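Local coordinates for protein endo-1,4-beta-xylanase C (Paenibacillus barcinonensis, PDB 4XUR) that hydrolyses internal beta-1,4 linkages of xylan, the part here being its second CBM22 xylan-binding module, with bound xylotetraose and a calcium ion, at residues A[16-21]-A[26-31]; A[76-81]-A[142-147]. All blocks are in the same frame, centred on the assembly; numbering follows the deposited sequence.

Contact 1 (A[16-21]-A[26-31]); sequences FKADFE and GNWRAR. Unlike the reference sequence in segment 16-21: D19 (reference Tyr). With CA (calcium ion), chain G; XYP (beta-D-xylopyranose), chain D; XYP (beta-D-xylopyranose), chain B.
F20 and W28 make the tight part of this contact. F20 CZ sits over one face of the W28 indole, toward its rim, and comes to 3.7 Å from W28 NE1. The two side chains cross at about a right angle. The F20 ring and the five-membered ring of W28 are inclined at 59°. In W28, CG is anti to the carbonyl carbon (chi1 -74°), and this directs the indole at the strand. A18 reaches the indole at its edge, with CB 4.0 Å from W28 NE1. F16 is a looser neighbour: its CE2 is 4.4 Å from W28 CZ2. No hydrogen bond joins the segments.

The solvent side is the calcium turn, where D19 is exposed. The calcium ion is bound by D19 O at 2.4 Å, E21 OE2 and a water, and S46, R48 and D167 complete the site. An Asx turn, E21 N to D19 OD1 at 3.0 Å, shapes this bend. The other end of 26-31 is buried: R31 lines the glycan pocket, its NH2 3.1 Å from C5 of the chain B xylose.

Strand 16-18 pairs with strand 164-173. W28 also packs on V169 of that strand, V64 of strand 63-65, L36 of strand 35-40 and L50 of strand 48-53.

Contact 2 (A[76-81]-A[142-147]); sequences VHISFW and LRMYAE. With XYP (beta-D-xylopyranose), chain C.
M144 bends back at its thioether to put a methyl group against both I78 and F80, while E147, three residues on, holds sugar on the other face of the same strand. M144 CE meets the I78 methyl CG2 at 3.5 Å and F80 CD1 at 4.0 Å. The chain is extended to SD and then turns (chi3 -66°), which brings CE alongside CG2. The M144 chain runs antiparallel to those of I78 and F80, so they overlap side by side. Further along, the buried A146 methyl reaches the F80 ring obliquely, CB to CZ at 3.8 Å.

This is part of the core between the two sheets of a beta-sandwich, the beta-jelly-roll fold of CBM22 modules. Strands 75-83 and 139-147 belong to different sheets. The axes of the two segments come within 9.8 Å, at 32°. No hydrogen bond crosses between them. V169 of strand 164-173 also packs against F80 and M144.

Y145 and E147 leave the opposite face of the strand, and their polar ends bind xylose. O2 of the chain C xylose accepts from Y145 OH at 3.0 Å and donates to E147 OE1 at 2.5 Å. Its O3 donates to E147 OE2, 2.8 Å away. S96 OG is also hydrogen-bonded to E147 OE2.

From the N terminus, strand 16-18 leads into the calcium-binding turn. Contact 1 then closes a short loop between 16-21 and 26-31. Contact 2 opens later and joins 76-81 to 142-147 across a much longer span that holds strands 90-101, 109-119 and 124-131. The two follow in series, neither nested nor crossed. Contact 1 ties the calcium side of the six-strand sheet to the segment that runs toward the glycan. Contact 2 joins the two sheets through the core. They meet at the sugar site: R31 of contact 1 makes a cation-pi contact with Y145 of contact 2, with R31 NH1 3.3 Å from Y145 CE2. E98 forms salt bridges with R29, R31 and R143.

Contact 1 (A[16-21]-A[26-31])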
loop_
_atom_site.group_PDB
_atom_site.type_symbol
_atom_site.label_atom_id
_atom_site.label_comp_id
_atom_site.label_asym_id
_atom_site.label_seq_id
_atom_site.Cartn_x
_atom_site.Cartn_y
_atom_site.Cartn_z
ATOM N N PHE A 16 10.178 7.256 -7.303
ATOM C CA PHE A 16 9.867 5.852 -7.230
ATOM C C PHE A 16 8.639 5.676 -8.124
ATOM O O PHE A 16 7.744 6.510 -8.115
ATOM C CB PHE A 16 9.517 5.465 -5.782
ATOM C CG PHE A 16 9.024 4.047 -5.617
ATOM C CD1 PHE A 16 9.947 3.046 -5.484
ATOM C CD2 PHE A 16 7.687 3.752 -5.539
ATOM C CE1 PHE A 16 9.541 1.704 -5.300
ATOM C CE2 PHE A 16 7.261 2.421 -5.349
ATOM C CZ PHE A 16 8.204 1.433 -5.222
ATOM N N LYS A 17 8.649 4.585 -8.926
ATOM C CA LYS A 17 7.505 4.263 -9.804
ATOM C C LYS A 17 7.346 2.725 -9.886
ATOM O O LYS A 17 8.347 2.020 -10.001
ATOM C CB LYS A 17 7.707 4.815 -11.210
ATOM C CG LYS A 17 7.436 6.302 -11.408
ATOM C CD LYS A 17 7.037 6.533 -12.894
ATOM C CE LYS A 17 7.255 7.958 -13.342
ATOM N NZ LYS A 17 8.693 8.223 -13.642
ATOM N N ALA A 18 6.111 2.218 -9.768
ATOM C CA ALA A 18 5.819 0.855 -10.016
ATOM C C ALA A 18 4.557 0.639 -10.887
ATOM O O ALA A 18 3.466 0.980 -10.474
ATOM C CB ALA A 18 5.677 0.060 -8.686
ATOM N N ASP A 19 4.782 0.100 -12.090
ATOM C CA ASP A 19 3.672 -0.130 -13.010
ATOM C C ASP A 19 3.480 -1.623 -13.273
ATOM O O ASP A 19 2.508 -2.000 -13.891
ATOM C CB ASP A 19 3.808 0.679 -14.312
ATOM C CG ASP A 19 5.060 0.264 -15.129
ATOM O OD1 ASP A 19 5.578 -0.861 -14.978
ATOM O OD2 ASP A 19 5.521 1.070 -15.931
ATOM N N PHE A 20 4.393 -2.459 -12.738
ATOM C CA PHE A 20 4.326 -3.906 -12.819
ATOM C C PHE A 20 4.295 -4.520 -14.221
ATOM O O PHE A 20 4.084 -5.710 -14.360
ATOM C CB PHE A 20 3.108 -4.446 -12.010
ATOM C CG PHE A 20 3.143 -3.954 -10.611
ATOM C CD1 PHE A 20 4.056 -4.534 -9.709
ATOM C CD2 PHE A 20 2.339 -2.964 -10.216
ATOM C CE1 PHE A 20 4.158 -4.048 -8.414
ATOM C CE2 PHE A 20 2.396 -2.454 -8.873
ATOM C CZ PHE A 20 3.298 -3.008 -8.003
ATOM N N GLU A 21 4.667 -3.739 -15.209
ATOM C CA GLU A 21 4.505 -4.178 -16.611
ATOM C C GLU A 21 5.581 -5.150 -17.015
ATOM O O GLU A 21 5.382 -5.935 -17.990
ATOM C CB GLU A 21 4.440 -2.969 -17.525
ATOM C CG GLU A 21 3.158 -2.142 -17.403
ATOM C CD GLU A 21 1.862 -2.958 -17.495
ATOM O OE1 GLU A 21 1.641 -3.644 -18.525
ATOM O OE2 GLU A 21 1.023 -2.920 -16.555
ATOM N N GLY A 26 9.485 -7.389 -7.513
ATOM C CA GLY A 26 10.412 -6.441 -6.905
ATOM C C GLY A 26 10.570 -6.696 -5.420
ATOM O O GLY A 26 10.694 -7.835 -4.989
ATOM N N ASN A 27 10.580 -5.621 -4.635
ATOM C CA ASN A 27 10.620 -5.703 -3.192
ATOM C C ASN A 27 9.275 -5.630 -2.514
ATOM O O ASN A 27 9.197 -5.496 -1.240
ATOM C CB ASN A 27 11.541 -4.581 -2.623
ATOM C CG ASN A 27 12.962 -4.717 -3.089
ATOM O OD1 ASN A 27 13.526 -3.773 -3.600
ATOM N ND2 ASN A 27 13.532 -5.915 -2.952
ATOM N N TRP A 28 8.188 -5.781 -3.286
ATOM C CA TRP A 28 6.881 -5.762 -2.688
ATOM C C TRP A 28 6.701 -7.050 -1.826
ATOM O O TRP A 28 7.133 -8.127 -2.241
ATOM C CB TRP A 28 5.810 -5.657 -3.745
ATOM C CG TRP A 28 5.711 -4.281 -4.360
ATOM C CD1 TRP A 28 6.453 -3.811 -5.391
ATOM C CD2 TRP A 28 4.832 -3.210 -3.956
ATOM N NE1 TRP A 28 6.097 -2.509 -5.674
ATOM C CE2 TRP A 28 5.097 -2.105 -4.805
ATOM C CE3 TRP A 28 3.870 -3.071 -2.949
ATOM C CZ2 TRP A 28 4.436 -0.905 -4.690
ATOM C CZ3 TRP A 28 3.189 -1.894 -2.843
ATOM C CH2 TRP A 28 3.472 -0.790 -3.694
ATOM N N ARG A 29 6.088 -6.920 -0.664
ATOM C CA ARG A 29 5.932 -8.047 0.291
ATOM C C ARG A 29 4.552 -8.008 0.975
ATOM O O ARG A 29 3.914 -6.972 1.061
ATOM C CB ARG A 29 7.016 -8.145 1.341
ATOM C CG ARG A 29 7.146 -7.012 2.356
ATOM C CD ARG A 29 8.080 -7.382 3.500
ATOM N NE ARG A 29 8.277 -6.298 4.468
ATOM C CZ ARG A 29 7.484 -6.013 5.501
ATOM N NH1 ARG A 29 6.318 -6.695 5.755
ATOM N NH2 ARG A 29 7.840 -4.999 6.335
ATOM N N ALA A 30 4.160 -9.180 1.490
ATOM C CA ALA A 30 3.008 -9.282 2.383
ATOM C C ALA A 30 3.352 -8.771 3.812
ATOM O O ALA A 30 4.546 -8.701 4.203
ATOM C CB ALA A 30 2.556 -10.766 2.428
ATOM N N ARG A 31 2.320 -8.506 4.622
ATOM C CA ARG A 31 2.472 -8.077 5.995
ATOM C C ARG A 31 2.200 -9.205 7.016
ATOM O O ARG A 31 2.567 -9.092 8.186
ATOM C CB ARG A 31 1.556 -6.887 6.256
ATOM C CG ARG A 31 1.872 -5.720 5.315
ATOM C CD ARG A 31 1.136 -4.412 5.720
ATOM N NE ARG A 31 1.710 -3.834 6.904
ATOM C CZ ARG A 31 1.027 -3.478 8.006
ATOM N NH1 ARG A 31 -0.284 -3.691 8.094
ATOM N NH2 ARG A 31 1.694 -2.916 9.012
HETATM CA CA CA G . 0.265 -1.753 -14.661
HETATM O O1 XYP D . 2.892 -11.521 11.095
HETATM C C1 XYP D . 3.642 -10.625 11.949
HETATM C C2 XYP D . 4.216 -9.474 11.102
HETATM C C3 XYP D . 3.791 -8.064 11.524
HETATM C C4 XYP D . 2.297 -8.033 11.842
HETATM C C5 XYP D . 1.687 -9.346 12.400
HETATM O O2 XYP D . 5.640 -9.514 11.044
HETATM O O3 XYP D . 4.020 -7.159 10.386
HETATM O O4 XYP D . 2.099 -6.938 12.733
HETATM O O5 XYP D . 2.753 -10.134 12.960
HETATM C C1 XYP B . 0.807 -6.186 12.385
HETATM C C2 XYP B . 0.014 -5.887 13.620
HETATM C C3 XYP B . -1.210 -5.071 13.329
HETATM C C4 XYP B . -0.813 -3.836 12.495
HETATM C C5 XYP B . 0.026 -4.238 11.292
HETATM O O2 XYP B . -0.377 -7.157 14.253
HETATM O O3 XYP B . -1.826 -4.621 14.528
HETATM O O4 XYP B . -1.976 -3.206 12.049
HETATM O O5 XYP B . 1.180 -4.943 11.716
HETATM O O HOH W 1 0.556 0.279 -15.457
#

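Contact 2 (A[76-81]-A[142-147])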
loop_
_atom_site.group_PDB
_atom_site.type_symbol
_atom_site.label_atom_id
_atom_site.label_comp_id
_atom_site.label_asym_id
_atom_site.label_seq_id
_atom_site.Cartn_x
_atom_site.Cartn_y
_atom_site.Cartn_z
ATOM N N VAL A 76 7.257 14.618 0.347
ATOM C CA VAL A 76 7.108 13.981 -0.915
ATOM C C VAL A 76 5.612 13.724 -1.185
ATOM O O VAL A 76 4.816 13.779 -0.289
ATOM C CB VAL A 76 7.978 12.710 -1.039
ATOM C CG1 VAL A 76 9.438 13.036 -0.883
ATOM C CG2 VAL A 76 7.602 11.642 -0.006
ATOM N N HIS A 77 5.260 13.490 -2.458
ATOM C CA HIS A 77 3.881 13.169 -2.815
ATOM C C HIS A 77 3.786 11.709 -3.217
ATOM O O HIS A 77 4.543 11.279 -4.076
ATOM C CB HIS A 77 3.389 14.061 -3.958
ATOM C CG HIS A 77 1.903 14.020 -4.139
ATOM N ND1 HIS A 77 1.035 14.566 -3.236
ATOM C CD2 HIS A 77 1.139 13.509 -5.143
ATOM C CE1 HIS A 77 -0.217 14.391 -3.655
ATOM N NE2 HIS A 77 -0.175 13.755 -4.806
ATOM N N ILE A 78 2.911 10.965 -2.543
ATOM C CA ILE A 78 2.683 9.558 -2.881
ATOM C C ILE A 78 1.307 9.371 -3.468
ATOM O O ILE A 78 0.285 9.858 -2.927
ATOM C CB ILE A 78 2.835 8.618 -1.679
ATOM C CG1 ILE A 78 4.187 8.797 -1.050
ATOM C CG2 ILE A 78 2.609 7.181 -2.118
ATOM C CD1 ILE A 78 4.614 7.657 -0.103
ATOM N N SER A 79 1.271 8.595 -4.514
ATOM C CA SER A 79 -0.019 8.154 -5.130
ATOM C C SER A 79 0.009 6.734 -5.621
ATOM O O SER A 79 1.053 6.139 -5.842
ATOM C CB SER A 79 -0.350 9.061 -6.294
ATOM O OG SER A 79 0.645 8.951 -7.337
ATOM N N PHE A 80 -1.208 6.160 -5.766
ATOM C CA PHE A 80 -1.388 4.838 -6.385
ATOM C C PHE A 80 -2.836 4.638 -6.751
ATOM O O PHE A 80 -3.676 5.323 -6.246
ATOM C CB PHE A 80 -0.885 3.682 -5.504
ATOM C CG PHE A 80 -1.685 3.392 -4.259
ATOM C CD1 PHE A 80 -1.350 3.989 -3.034
ATOM C CD2 PHE A 80 -2.700 2.412 -4.257
ATOM C CE1 PHE A 80 -2.020 3.639 -1.854
ATOM C CE2 PHE A 80 -3.383 2.086 -3.102
ATOM C CZ PHE A 80 -3.033 2.696 -1.903
ATOM N N TRP A 81 -3.078 3.659 -7.636
ATOM C CA TRP A 81 -4.440 3.276 -8.067
ATOM C C TRP A 81 -4.785 1.966 -7.515
ATOM O O TRP A 81 -3.933 1.064 -7.449
ATOM C CB TRP A 81 -4.507 3.244 -9.576
ATOM C CG TRP A 81 -4.334 4.623 -10.203
ATOM C CD1 TRP A 81 -3.168 5.272 -10.412
ATOM C CD2 TRP A 81 -5.360 5.460 -10.742
ATOM N NE1 TRP A 81 -3.385 6.497 -10.961
ATOM C CE2 TRP A 81 -4.729 6.655 -11.162
ATOM C CE3 TRP A 81 -6.739 5.373 -10.795
ATOM C CZ2 TRP A 81 -5.444 7.699 -11.752
ATOM C CZ3 TRP A 81 -7.442 6.423 -11.377
ATOM C CH2 TRP A 81 -6.801 7.572 -11.804
ATOM N N LEU A 142 10.672 3.099 6.307
ATOM C CA LEU A 142 9.444 3.777 6.018
ATOM C C LEU A 142 8.840 3.096 4.784
ATOM O O LEU A 142 9.339 3.276 3.670
ATOM C CB LEU A 142 9.707 5.275 5.726
ATOM C CG LEU A 142 8.503 6.237 5.537
ATOM C CD1 LEU A 142 8.864 7.685 5.948
ATOM C CD2 LEU A 142 7.972 6.247 4.140
ATOM N N ARG A 143 7.766 2.366 4.998
ATOM C CA ARG A 143 7.220 1.493 3.945
ATOM C C ARG A 143 5.815 1.901 3.685
ATOM O O ARG A 143 4.988 2.049 4.611
ATOM C CB ARG A 143 7.281 0.036 4.405
ATOM C CG ARG A 143 8.628 -0.439 4.878
ATOM C CD ARG A 143 8.669 -0.739 6.360
ATOM N NE ARG A 143 10.053 -0.964 6.873
ATOM C CZ ARG A 143 10.388 -1.538 8.002
ATOM N NH1 ARG A 143 9.506 -2.015 8.869
ATOM N NH2 ARG A 143 11.677 -1.683 8.273
ATOM N N MET A 144 5.518 2.090 2.421
ATOM C CA MET A 144 4.146 2.394 2.034
ATOM C C MET A 144 3.356 1.098 1.885
ATOM O O MET A 144 3.883 0.111 1.449
ATOM C CB MET A 144 4.090 3.202 0.777
ATOM C CG MET A 144 4.551 2.485 -0.482
ATOM S SD MET A 144 4.305 3.570 -1.904
ATOM C CE MET A 144 2.513 3.667 -1.903
ATOM N N TYR A 145 2.061 1.100 2.232
ATOM C CA TYR A 145 1.245 -0.071 2.015
ATOM C C TYR A 145 -0.213 0.279 1.839
ATOM O O TYR A 145 -0.611 1.417 2.185
ATOM C CB TYR A 145 1.429 -1.132 3.134
ATOM C CG TYR A 145 0.951 -0.795 4.514
ATOM C CD1 TYR A 145 1.776 -0.093 5.371
ATOM C CD2 TYR A 145 -0.275 -1.279 5.010
ATOM C CE1 TYR A 145 1.377 0.186 6.663
ATOM C CE2 TYR A 145 -0.698 -1.004 6.306
ATOM C CZ TYR A 145 0.151 -0.299 7.134
ATOM O OH TYR A 145 -0.215 -0.008 8.448
ATOM N N ALA A 146 -0.977 -0.672 1.286
ATOM C CA ALA A 146 -2.430 -0.495 1.204
ATOM C C ALA A 146 -3.117 -1.497 2.076
ATOM O O ALA A 146 -2.653 -2.603 2.253
ATOM C CB ALA A 146 -2.921 -0.681 -0.252
ATOM N N GLU A 147 -4.301 -1.099 2.578
ATOM C CA GLU A 147 -5.075 -1.952 3.480
ATOM C C GLU A 147 -6.524 -1.474 3.512
ATOM O O GLU A 147 -6.879 -0.500 2.910
ATOM C CB GLU A 147 -4.511 -1.897 4.875
ATOM C CG GLU A 147 -4.589 -0.516 5.538
ATOM C CD GLU A 147 -4.005 -0.509 6.917
ATOM O OE1 GLU A 147 -3.918 -1.588 7.595
ATOM O OE2 GLU A 147 -3.629 0.598 7.360
HETATM C C1 XYP C . -1.871 -1.802 11.982
HETATM C C2 XYP C . -2.827 -1.234 10.931
HETATM C C3 XYP C . -2.822 0.289 10.917
HETATM C C4 XYP C . -3.008 0.822 12.357
HETATM C C5 XYP C . -2.043 0.144 13.333
HETATM O O2 XYP C . -2.416 -1.668 9.641
HETATM O O3 XYP C . -3.855 0.790 10.106
HETATM O O4 XYP C . -2.744 2.244 12.315
HETATM O O5 XYP C . -2.223 -1.257 13.299
#